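Local coordinates for RsbT co-antagonist protein RsbRA (Bacillus subtilis, PDB 2BNL), which stimulates the RsbT kinase to act on RsbS within the stressosome, thereby controlling sigma-B activity in the response to salt and heat stress, at residues A12-Q15 with N16-L19; T23-L26 with K27-E31; I67-L70 with A71-A74; L112-Q115 with I116-F119. All coordinates share one frame; numbering follows the deposited sequence.

Interaction 1. Residues A12-Q15 with N16-L19; sequences AENQ and NELL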
loop_
_atom_site.group_PDB
_atom_site.type_symbol
_atom_site.label_atom_id
_atom_site.label_comp_id
_atom_site.label_asym_id
_atom_site.label_seq_id
_atom_site.Cartn_x
_atom_site.Cartn_y
_atom_site.Cartn_z
ATOM N N ALA A 12 2.851 -17.884 11.803
ATOM C CA ALA A 12 3.775 -18.908 12.267
ATOM C C ALA A 12 3.167 -20.327 12.182
ATOM O O ALA A 12 3.886 -21.240 11.814
ATOM C CB ALA A 12 4.258 -18.641 13.659
ATOM N N GLU A 13 1.860 -20.481 12.482
ATOM C CA GLU A 13 1.192 -21.762 12.525
ATOM C C GLU A 13 0.680 -22.258 11.180
ATOM O O GLU A 13 0.300 -23.367 11.104
ATOM C CB GLU A 13 0.016 -21.731 13.515
ATOM C CG GLU A 13 0.543 -21.624 14.875
ATOM C CD GLU A 13 -0.462 -21.177 15.906
ATOM O OE1 GLU A 13 -1.644 -20.881 15.536
ATOM O OE2 GLU A 13 -0.009 -21.054 17.099
ATOM N N ASN A 14 0.772 -21.439 10.142
ATOM C CA ASN A 14 0.143 -21.737 8.835
ATOM C C ASN A 14 1.085 -21.451 7.704
ATOM O O ASN A 14 0.667 -20.978 6.659
ATOM C CB ASN A 14 -1.134 -20.910 8.728
ATOM C CG ASN A 14 -2.213 -21.380 9.775
ATOM O OD1 ASN A 14 -2.847 -22.421 9.574
ATOM N ND2 ASN A 14 -2.409 -20.605 10.872
ATOM N N GLN A 15 2.384 -21.698 7.945
ATOM C CA GLN A 15 3.390 -21.259 7.028
ATOM C C GLN A 15 3.252 -21.936 5.648
ATOM O O GLN A 15 3.382 -21.264 4.624
ATOM C CB GLN A 15 4.774 -21.521 7.564
ATOM C CG GLN A 15 5.235 -20.547 8.719
ATOM C CD GLN A 15 6.575 -20.965 9.381
ATOM O OE1 GLN A 15 7.559 -21.096 8.682
ATOM N NE2 GLN A 15 6.591 -21.217 10.710
ATOM N N ASN A 16 3.147 -23.247 5.668
ATOM C CA ASN A 16 3.051 -23.978 4.368
ATOM C C ASN A 16 1.827 -23.586 3.581
ATOM O O ASN A 16 1.911 -23.400 2.353
ATOM C CB ASN A 16 3.245 -25.504 4.584
ATOM C CG ASN A 16 4.776 -25.856 4.980
ATOM O OD1 ASN A 16 5.762 -25.069 4.641
ATOM N ND2 ASN A 16 4.971 -26.962 5.696
ATOM N N GLU A 17 0.701 -23.424 4.263
ATOM C CA GLU A 17 -0.535 -23.001 3.626
ATOM C C GLU A 17 -0.398 -21.614 2.998
ATOM O O GLU A 17 -0.855 -21.345 1.882
ATOM C CB GLU A 17 -1.712 -22.877 4.615
ATOM C CG GLU A 17 -2.383 -24.145 5.012
ATOM C CD GLU A 17 -3.966 -23.960 5.416
ATOM O OE1 GLU A 17 -4.512 -22.775 5.501
ATOM O OE2 GLU A 17 -4.652 -25.056 5.628
ATOM N N LEU A 18 0.175 -20.669 3.763
ATOM C CA LEU A 18 0.334 -19.333 3.245
ATOM C C LEU A 18 1.280 -19.256 2.056
ATOM O O LEU A 18 1.042 -18.532 1.158
ATOM C CB LEU A 18 0.755 -18.377 4.367
ATOM C CG LEU A 18 -0.314 -18.188 5.439
ATOM C CD1 LEU A 18 0.158 -17.258 6.676
ATOM C CD2 LEU A 18 -1.555 -17.498 4.803
ATOM N N LEU A 19 2.338 -20.013 2.080
ATOM C CA LEU A 19 3.309 -20.048 1.053
ATOM C C LEU A 19 2.563 -20.448 -0.273
ATOM O O LEU A 19 2.829 -19.871 -1.306
ATOM C CB LEU A 19 4.496 -20.946 1.402
ATOM C CG LEU A 19 5.525 -21.461 0.290
ATOM C CD1 LEU A 19 6.548 -20.477 -0.398
ATOM C CD2 LEU A 19 6.379 -22.610 0.717
#
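Asn14 meets Leu18, and Gln15 meets Leu19, where residues 12-15 run directly into residues 16-19. The carbonyl oxygen of Asn14 receives the backbone N-H of Leu18 (N to O 3.0 Å), and that of Gln15 receives the N-H of Leu19, its N also 3.0 Å from Gln15 O. The first of these bonds is fairly straight, with an angle of 163° at the hydrogen. The isobutyl group of Leu18 leans against the same acceptor, its CG 3.2 Å from Asn14 O, so the oxygen is both bonded and touched by hydrocarbon. Asn14 is the N-cap residue of helix 15-30, which starts as helix 5-13 ends; this abrupt junction joins the first two helices of the globin-like N-terminal domain. The side chain of Asn14 does not cap the new helix: its ND2 turns back to Phe10 O in the preceding one. Gln15 also reaches backward. With CG beside its own backbone N (chi1 -74°) and the chain extended beyond, its NE2 arrives 2.9 Å from Ala12 O, in the carbonyl plane and on a lone pair, with that oxygen lying close to the plane of the glutamine amide. Thus the side-chain amides, Asn14 ND2 and Gln15 NE2, grip the earlier helix while the backbone carbonyls of the same two residues begin the later one. Asn16 continues the turn on the exposed side. The side chain of Leu19 packs on Glu43, Ser46 and Ile50 of helix 39-54, and Gln15 meets Leu54 of that helix.

Interaction 2. Residues T23-L26 with K27-E31; sequences TDTL and KELSE
Thr25 and Leu29 lie side by side and point the same way, the methyl CG2 of the threonine 4.1 Å from CD1 of the leucine. On another side of the helix, Thr23 and Lys27 make a different pair: the lysine chain runs slantwise over the threonine, bringing CD within 4.1 Å of Thr23 CG2. Both threonines set CG2 opposite the backbone N (chi1 about -60°), which turns the methyl to the later residue and leaves OG1 for a carbonyl of the preceding turn, Leu19 O for Thr23 and Leu21 O for Thr25. The lysine methylenes also press on backbone, with CG 3.3 Å from Thr23 O, the oxygen that accepts the Lys27 amide. Its NZ, 4.7 Å from Asp24 OD1, is probably attracted by that carboxylate though not in contact, and makes a long, weak ion pair with Asp39. Ser30 OG folds back to Lys27 O at 2.8 Å, and the amide of Glu31 reaches the same oxygen from the same face, N to O 3.3 Å. Without this hydroxyl, as with an alanine here, Lys27 O would probably keep the longer Glu31 bond but lose its shorter one, leaving this turn less firmly held. Helix 15-30 is flanked by two others: Thr25, Leu26 and Leu29 meet helix 81-100, where Glu28 forms a salt bridge with Arg94, while Thr23, Leu26, Lys27 and Ser30 meet helix 39-54.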
loop_
_atom_site.group_PDB
_atom_site.type_symbol
_atom_site.label_atom_id
_atom_site.label_comp_id
_atom_site.label_asym_id
_atom_site.label_seq_id
_atom_site.Cartn_x
_atom_site.Cartn_y
_atom_site.Cartn_z
ATOM N N THR A 23 2.007 -18.029 -3.386
ATOM C CA THR A 23 2.602 -18.470 -4.625
ATOM C C THR A 23 1.537 -18.476 -5.721
ATOM O O THR A 23 1.747 -18.019 -6.822
ATOM C CB THR A 23 3.309 -19.867 -4.431
ATOM O OG1 THR A 23 4.376 -19.704 -3.488
ATOM C CG2 THR A 23 3.935 -20.281 -5.791
ATOM N N ASP A 24 0.377 -19.001 -5.409
ATOM C CA ASP A 24 -0.745 -19.020 -6.345
ATOM C C ASP A 24 -1.225 -17.666 -6.721
ATOM O O ASP A 24 -1.610 -17.435 -7.862
ATOM C CB ASP A 24 -1.928 -19.859 -5.806
ATOM C CG ASP A 24 -1.604 -21.348 -5.723
ATOM O OD1 ASP A 24 -0.573 -21.848 -6.293
ATOM O OD2 ASP A 24 -2.350 -22.024 -4.996
ATOM N N THR A 25 -1.218 -16.725 -5.783
ATOM C CA THR A 25 -1.589 -15.322 -6.090
ATOM C C THR A 25 -0.616 -14.730 -7.087
ATOM O O THR A 25 -1.049 -14.153 -8.047
ATOM C CB THR A 25 -1.590 -14.525 -4.769
ATOM O OG1 THR A 25 -2.538 -15.103 -3.887
ATOM C CG2 THR A 25 -1.858 -13.054 -4.971
ATOM N N LEU A 26 0.709 -14.928 -6.890
ATOM C CA LEU A 26 1.720 -14.428 -7.816
ATOM C C LEU A 26 1.537 -14.990 -9.191
ATOM O O LEU A 26 1.579 -14.281 -10.176
ATOM C CB LEU A 26 3.140 -14.724 -7.326
ATOM C CG LEU A 26 3.567 -13.949 -6.083
ATOM C CD1 LEU A 26 4.796 -14.476 -5.529
ATOM C CD2 LEU A 26 3.770 -12.411 -6.354
ATOM N N LYS A 27 1.289 -16.275 -9.242
ATOM C CA LYS A 27 1.117 -16.930 -10.495
ATOM C C LYS A 27 -0.089 -16.389 -11.238
ATOM O O LYS A 27 -0.032 -16.111 -12.433
ATOM C CB LYS A 27 1.017 -18.415 -10.246
ATOM C CG LYS A 27 2.353 -19.061 -9.877
ATOM C CD LYS A 27 2.145 -20.556 -9.456
ATOM C CE LYS A 27 1.484 -21.306 -10.517
ATOM N NZ LYS A 27 1.589 -22.804 -10.368
ATOM N N GLU A 28 -1.195 -16.229 -10.514
ATOM C CA GLU A 28 -2.446 -15.677 -11.096
ATOM C C GLU A 28 -2.192 -14.308 -11.657
ATOM O O GLU A 28 -2.589 -13.978 -12.754
ATOM C CB GLU A 28 -3.529 -15.626 -9.995
ATOM C CG GLU A 28 -4.848 -15.102 -10.388
ATOM C CD GLU A 28 -5.815 -14.928 -9.172
ATOM O OE1 GLU A 28 -5.685 -15.634 -8.108
ATOM O OE2 GLU A 28 -6.636 -14.006 -9.260
ATOM N N LEU A 29 -1.494 -13.498 -10.894
ATOM C CA LEU A 29 -1.204 -12.171 -11.353
ATOM C C LEU A 29 -0.258 -12.135 -12.531
ATOM O O LEU A 29 -0.419 -11.250 -13.439
ATOM C CB LEU A 29 -0.675 -11.296 -10.205
ATOM C CG LEU A 29 -1.647 -10.966 -9.101
ATOM C CD1 LEU A 29 -0.877 -10.350 -7.905
ATOM C CD2 LEU A 29 -2.699 -10.054 -9.606
ATOM N N SER A 30 0.705 -13.061 -12.548
ATOM C CA SER A 30 1.698 -13.070 -13.653
ATOM C C SER A 30 1.059 -13.343 -15.036
ATOM O O SER A 30 1.587 -12.951 -16.048
ATOM C CB SER A 30 2.847 -14.071 -13.409
ATOM O OG SER A 30 2.437 -15.419 -13.510
ATOM N N GLU A 31 -0.051 -14.061 -15.009
ATOM C CA GLU A 31 -0.824 -14.375 -16.209
ATOM C C GLU A 31 -1.350 -13.180 -16.936
ATOM O O GLU A 31 -1.598 -13.264 -18.121
ATOM C CB GLU A 31 -1.934 -15.334 -15.862
ATOM C CG GLU A 31 -1.439 -16.706 -15.553
ATOM C CD GLU A 31 -0.811 -17.464 -16.808
ATOM O OE1 GLU A 31 -0.952 -17.069 -18.040
ATOM O OE2 GLU A 31 -0.198 -18.511 -16.543
#

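Interaction 3. Residues I67-L70 with A71-A74; sequences ISEL and ALRA
Leu70 with Ala74 and Ile67 with Ala71 make the close-packed side of this continuous helical stretch, and Glu69 with Leu72 its looser side. On the close side the amide of Ala74 bonds to Leu70 O (N to O 3.0 Å, 165° at the hydrogen), and the amide of Ala71 to Ile67 O at 3.1 Å from N. The methyl groups of the two alanines rest on the same carbonyls, Ala71 CB 3.5 Å from Ile67 O and Ala74 CB 3.6 Å from Leu70 O. The short side chain of Ala71 lets Gln130 of helix 109-135 come close to the backbone; Ile67 touches that helix at Ile127 and Gln130. Leu70 instead reaches Glu48 and Ile52 of helix 39-54. Toward solvent the contact thins. The carboxylate of Glu69 is carried over Leu72 by a bend at chi2 (86°), and the two side chains meet at an angle with OE1 4.0 Å from Leu72 CD2, a contact without a polar bond. Arg73 belongs to both sides: its CB packs 3.4 Å from Glu69 O, whereas the guanidinium group leads away to a salt bridge with Glu48. Helix 64-76 is thereby set against helices 39-54 and 109-135, with Ile67, Leu70 and Ala71 inward, Glu69 outward and Arg73 paired at the border, as expected of an amphipathic helix in the globin-like all-helical fold of this nonheme domain.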
loop_
_atom_site.group_PDB
_atom_site.type_symbol
_atom_site.label_atom_id
_atom_site.label_comp_id
_atom_site.label_asym_id
_atom_site.label_seq_id
_atom_site.Cartn_x
_atom_site.Cartn_y
_atom_site.Cartn_z
ATOM N N ILE A 67 14.452 -7.337 3.514
ATOM C CA ILE A 67 13.648 -6.397 2.775
ATOM C C ILE A 67 14.350 -5.882 1.551
ATOM O O ILE A 67 13.776 -5.787 0.472
ATOM C CB ILE A 67 13.060 -5.247 3.704
ATOM C CG1 ILE A 67 11.983 -5.880 4.579
ATOM C CG2 ILE A 67 12.361 -4.205 2.855
ATOM C CD1 ILE A 67 11.359 -4.950 5.696
ATOM N N SER A 68 15.562 -5.444 1.754
ATOM C CA SER A 68 16.317 -4.807 0.706
ATOM C C SER A 68 16.635 -5.822 -0.405
ATOM O O SER A 68 16.538 -5.484 -1.630
ATOM C CB SER A 68 17.614 -4.253 1.303
ATOM O OG SER A 68 18.574 -4.127 0.345
ATOM N N GLU A 69 17.032 -7.012 -0.006
ATOM C CA GLU A 69 17.235 -8.112 -0.950
ATOM C C GLU A 69 15.991 -8.518 -1.735
ATOM O O GLU A 69 16.083 -8.787 -2.971
ATOM C CB GLU A 69 17.785 -9.328 -0.269
ATOM C CG GLU A 69 18.505 -10.193 -1.307
ATOM C CD GLU A 69 20.041 -9.853 -1.607
ATOM O OE1 GLU A 69 20.482 -8.774 -2.182
ATOM O OE2 GLU A 69 20.850 -10.788 -1.268
ATOM N N LEU A 70 14.854 -8.637 -1.042
ATOM C CA LEU A 70 13.643 -8.999 -1.758
ATOM C C LEU A 70 13.293 -7.926 -2.815
ATOM O O LEU A 70 12.885 -8.274 -3.949
ATOM C CB LEU A 70 12.467 -9.190 -0.827
ATOM C CG LEU A 70 11.066 -9.427 -1.429
ATOM C CD1 LEU A 70 11.181 -10.570 -2.261
ATOM C CD2 LEU A 70 10.087 -9.755 -0.381
ATOM N N ALA A 71 13.415 -6.635 -2.456
ATOM C CA ALA A 71 13.003 -5.541 -3.350
ATOM C C ALA A 71 13.912 -5.469 -4.559
ATOM O O ALA A 71 13.446 -5.303 -5.703
ATOM C CB ALA A 71 13.000 -4.220 -2.579
ATOM N N LEU A 72 15.201 -5.586 -4.324
ATOM C CA LEU A 72 16.186 -5.606 -5.382
ATOM C C LEU A 72 16.009 -6.739 -6.377
ATOM O O LEU A 72 16.058 -6.553 -7.588
ATOM C CB LEU A 72 17.591 -5.669 -4.785
ATOM C CG LEU A 72 18.797 -5.670 -5.705
ATOM C CD1 LEU A 72 18.854 -4.489 -6.604
ATOM C CD2 LEU A 72 20.114 -5.902 -5.008
ATOM N N ARG A 73 15.698 -7.921 -5.855
ATOM C CA ARG A 73 15.414 -9.077 -6.721
ATOM C C ARG A 73 14.184 -8.794 -7.550
ATOM O O ARG A 73 14.161 -9.094 -8.773
ATOM C CB ARG A 73 15.170 -10.324 -5.845
ATOM C CG ARG A 73 15.108 -11.646 -6.521
ATOM C CD ARG A 73 14.788 -12.810 -5.398
ATOM N NE ARG A 73 13.868 -13.714 -6.064
ATOM C CZ ARG A 73 13.212 -14.806 -5.570
ATOM N NH1 ARG A 73 13.299 -15.160 -4.231
ATOM N NH2 ARG A 73 12.421 -15.520 -6.477
ATOM N N ALA A 74 13.139 -8.278 -6.921
ATOM C CA ALA A 74 11.945 -7.892 -7.665
ATOM C C ALA A 74 12.188 -6.972 -8.902
ATOM O O ALA A 74 11.714 -7.224 -10.030
ATOM C CB ALA A 74 10.824 -7.332 -6.744
#

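Interaction 4. Residues L112-Q115 with I116-F119; sequences LIWQ and IDRF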
loop_
_atom_site.group_PDB
_atom_site.type_symbol
_atom_site.label_atom_id
_atom_site.label_comp_id
_atom_site.label_asym_id
_atom_site.label_seq_id
_atom_site.Cartn_x
_atom_site.Cartn_y
_atom_site.Cartn_z
ATOM N N LEU A 112 -10.021 -7.716 13.160
ATOM C CA LEU A 112 -9.108 -8.492 12.379
ATOM C C LEU A 112 -8.419 -7.757 11.224
ATOM O O LEU A 112 -7.233 -7.887 11.033
ATOM C CB LEU A 112 -9.808 -9.750 11.860
ATOM C CG LEU A 112 -8.944 -10.677 11.010
ATOM C CD1 LEU A 112 -7.686 -11.198 11.799
ATOM C CD2 LEU A 112 -9.765 -11.887 10.521
ATOM N N ILE A 113 -9.156 -7.027 10.397
ATOM C CA ILE A 113 -8.558 -6.214 9.396
ATOM C C ILE A 113 -7.542 -5.215 9.958
ATOM O O ILE A 113 -6.480 -5.019 9.385
ATOM C CB ILE A 113 -9.654 -5.436 8.621
ATOM C CG1 ILE A 113 -10.512 -6.422 7.816
ATOM C CG2 ILE A 113 -9.027 -4.302 7.720
ATOM C CD1 ILE A 113 -11.759 -5.775 7.281
ATOM N N TRP A 114 -7.897 -4.526 11.023
ATOM C CA TRP A 114 -6.972 -3.548 11.588
ATOM C C TRP A 114 -5.704 -4.193 12.198
ATOM O O TRP A 114 -4.595 -3.582 12.184
ATOM C CB TRP A 114 -7.744 -2.655 12.571
ATOM C CG TRP A 114 -8.792 -1.836 11.911
ATOM C CD1 TRP A 114 -10.058 -1.731 12.307
ATOM C CD2 TRP A 114 -8.667 -0.998 10.749
ATOM N NE1 TRP A 114 -10.772 -0.944 11.452
ATOM C CE2 TRP A 114 -9.940 -0.485 10.474
ATOM C CE3 TRP A 114 -7.600 -0.668 9.871
ATOM C CZ2 TRP A 114 -10.181 0.375 9.427
ATOM C CZ3 TRP A 114 -7.830 0.165 8.856
ATOM C CH2 TRP A 114 -9.129 0.692 8.631
ATOM N N GLN A 115 -5.859 -5.398 12.725
ATOM C CA GLN A 115 -4.731 -6.199 13.206
ATOM C C GLN A 115 -3.838 -6.578 12.100
ATOM O O GLN A 115 -2.593 -6.433 12.147
ATOM C CB GLN A 115 -5.225 -7.485 13.901
ATOM C CG GLN A 115 -5.822 -7.227 15.262
ATOM C CD GLN A 115 -6.341 -8.521 15.849
ATOM O OE1 GLN A 115 -6.818 -9.401 15.127
ATOM N NE2 GLN A 115 -6.098 -8.698 17.130
ATOM N N ILE A 116 -4.441 -6.980 11.018
ATOM C CA ILE A 116 -3.659 -7.311 9.848
ATOM C C ILE A 116 -2.912 -6.133 9.262
ATOM O O ILE A 116 -1.676 -6.239 8.955
ATOM C CB ILE A 116 -4.541 -7.978 8.781
ATOM C CG1 ILE A 116 -4.935 -9.412 9.268
ATOM C CG2 ILE A 116 -3.817 -8.062 7.509
ATOM C CD1 ILE A 116 -6.068 -10.034 8.513
ATOM N N ASP A 117 -3.620 -5.019 9.166
ATOM C CA ASP A 117 -3.071 -3.778 8.570
ATOM C C ASP A 117 -1.867 -3.292 9.464
ATOM O O ASP A 117 -0.833 -2.912 8.979
ATOM C CB ASP A 117 -4.177 -2.723 8.547
ATOM C CG ASP A 117 -3.702 -1.380 8.057
ATOM O OD1 ASP A 117 -3.541 -1.264 6.858
ATOM O OD2 ASP A 117 -3.402 -0.534 8.905
ATOM N N ARG A 118 -2.090 -3.299 10.751
ATOM C CA ARG A 118 -1.065 -2.871 11.703
ATOM C C ARG A 118 0.281 -3.617 11.520
ATOM O O ARG A 118 1.372 -3.063 11.639
ATOM C CB ARG A 118 -1.573 -3.100 13.063
ATOM C CG ARG A 118 -1.098 -2.131 13.980
ATOM C CD ARG A 118 -1.335 -2.524 15.422
ATOM N NE ARG A 118 -0.213 -1.911 16.183
ATOM C CZ ARG A 118 0.912 -2.519 16.561
ATOM N NH1 ARG A 118 1.104 -3.788 16.350
ATOM N NH2 ARG A 118 1.848 -1.822 17.201
ATOM N N PHE A 119 0.177 -4.912 11.329
ATOM C CA PHE A 119 1.356 -5.764 11.113
ATOM C C PHE A 119 2.023 -5.560 9.751
ATOM O O PHE A 119 3.224 -5.388 9.663
ATOM C CB PHE A 119 0.970 -7.188 11.375
ATOM C CG PHE A 119 2.062 -8.156 11.178
ATOM C CD1 PHE A 119 3.124 -8.183 12.020
ATOM C CD2 PHE A 119 2.093 -8.953 10.017
ATOM C CE1 PHE A 119 4.200 -9.143 11.823
ATOM C CE2 PHE A 119 3.125 -9.812 9.782
ATOM C CZ PHE A 119 4.171 -9.952 10.693
HETATM O O HOH W 1 -4.257 -0.409 11.201
#
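Leu112 and Ile116 meet through their branch ends, one turn apart on helix 109-135, with Leu112 CD1 3.8 Å from Ile116 CD1 and the two chains inclined to each other. Ile116 holds CG1 beside its own backbone N (chi1 -71°), which swings that branch back over the previous turn and lays CG1 3.3 Å from Leu112 O. The same oxygen takes the amide of Ile116, N to O 2.9 Å. Next round the helix the six-membered part of the Trp114 indole comes obliquely to Asp117, CE3 being 4.2 Å from CB. Trp114 O accepts the amide of Arg118, whose N lies 2.9 Å away and above the carbonyl plane, and a water adds a weak bond to this oxygen. In the globin-like domain this last helix has several neighbours. Leu112 and Ile116 face helix 81-100 of their own chain, at Tyr96 and Met99 for the leucine and Trp92 for the isoleucine; an alanine here in place of the isoleucine would probably open a gap beside Trp92 and take from Leu112 CD1 its neighbour on the helix. Gln115 and Phe119 pack on helix 5-13, at Thr6, Val7 and Ile11. Ile113, which touches Tyr96 of its own chain, and Trp114 also reach the second subunit: Ile113 packs on its Ile113, and the Trp114 ring meets that of its Tyr96 with planes at about 55°. Asp117 lies against Lys93 of the same neighbouring subunit.

Three interactions lie within single helices; interaction 1 bridges two. It is a surface junction between helices 5-13 and 15-30, dominated by amides and carbonyls; interaction 2, its centre about 17 Å away, lies farther along helix 15-30 and adds methyl packing and a serine bonded back to Lys27 O. Interactions 2, 3 and 4 are partly buried. Interactions 1, 2 and 3 all touch helix 39-54, and in 2 and 3 one charged side chain forms a salt bridge outside the paired segments, with another helix. Interaction 4, across the chain's centre from interaction 3 with their centres about 24 Å apart, has branched aliphatic and aromatic groups and, alone among the four, touches the second subunit.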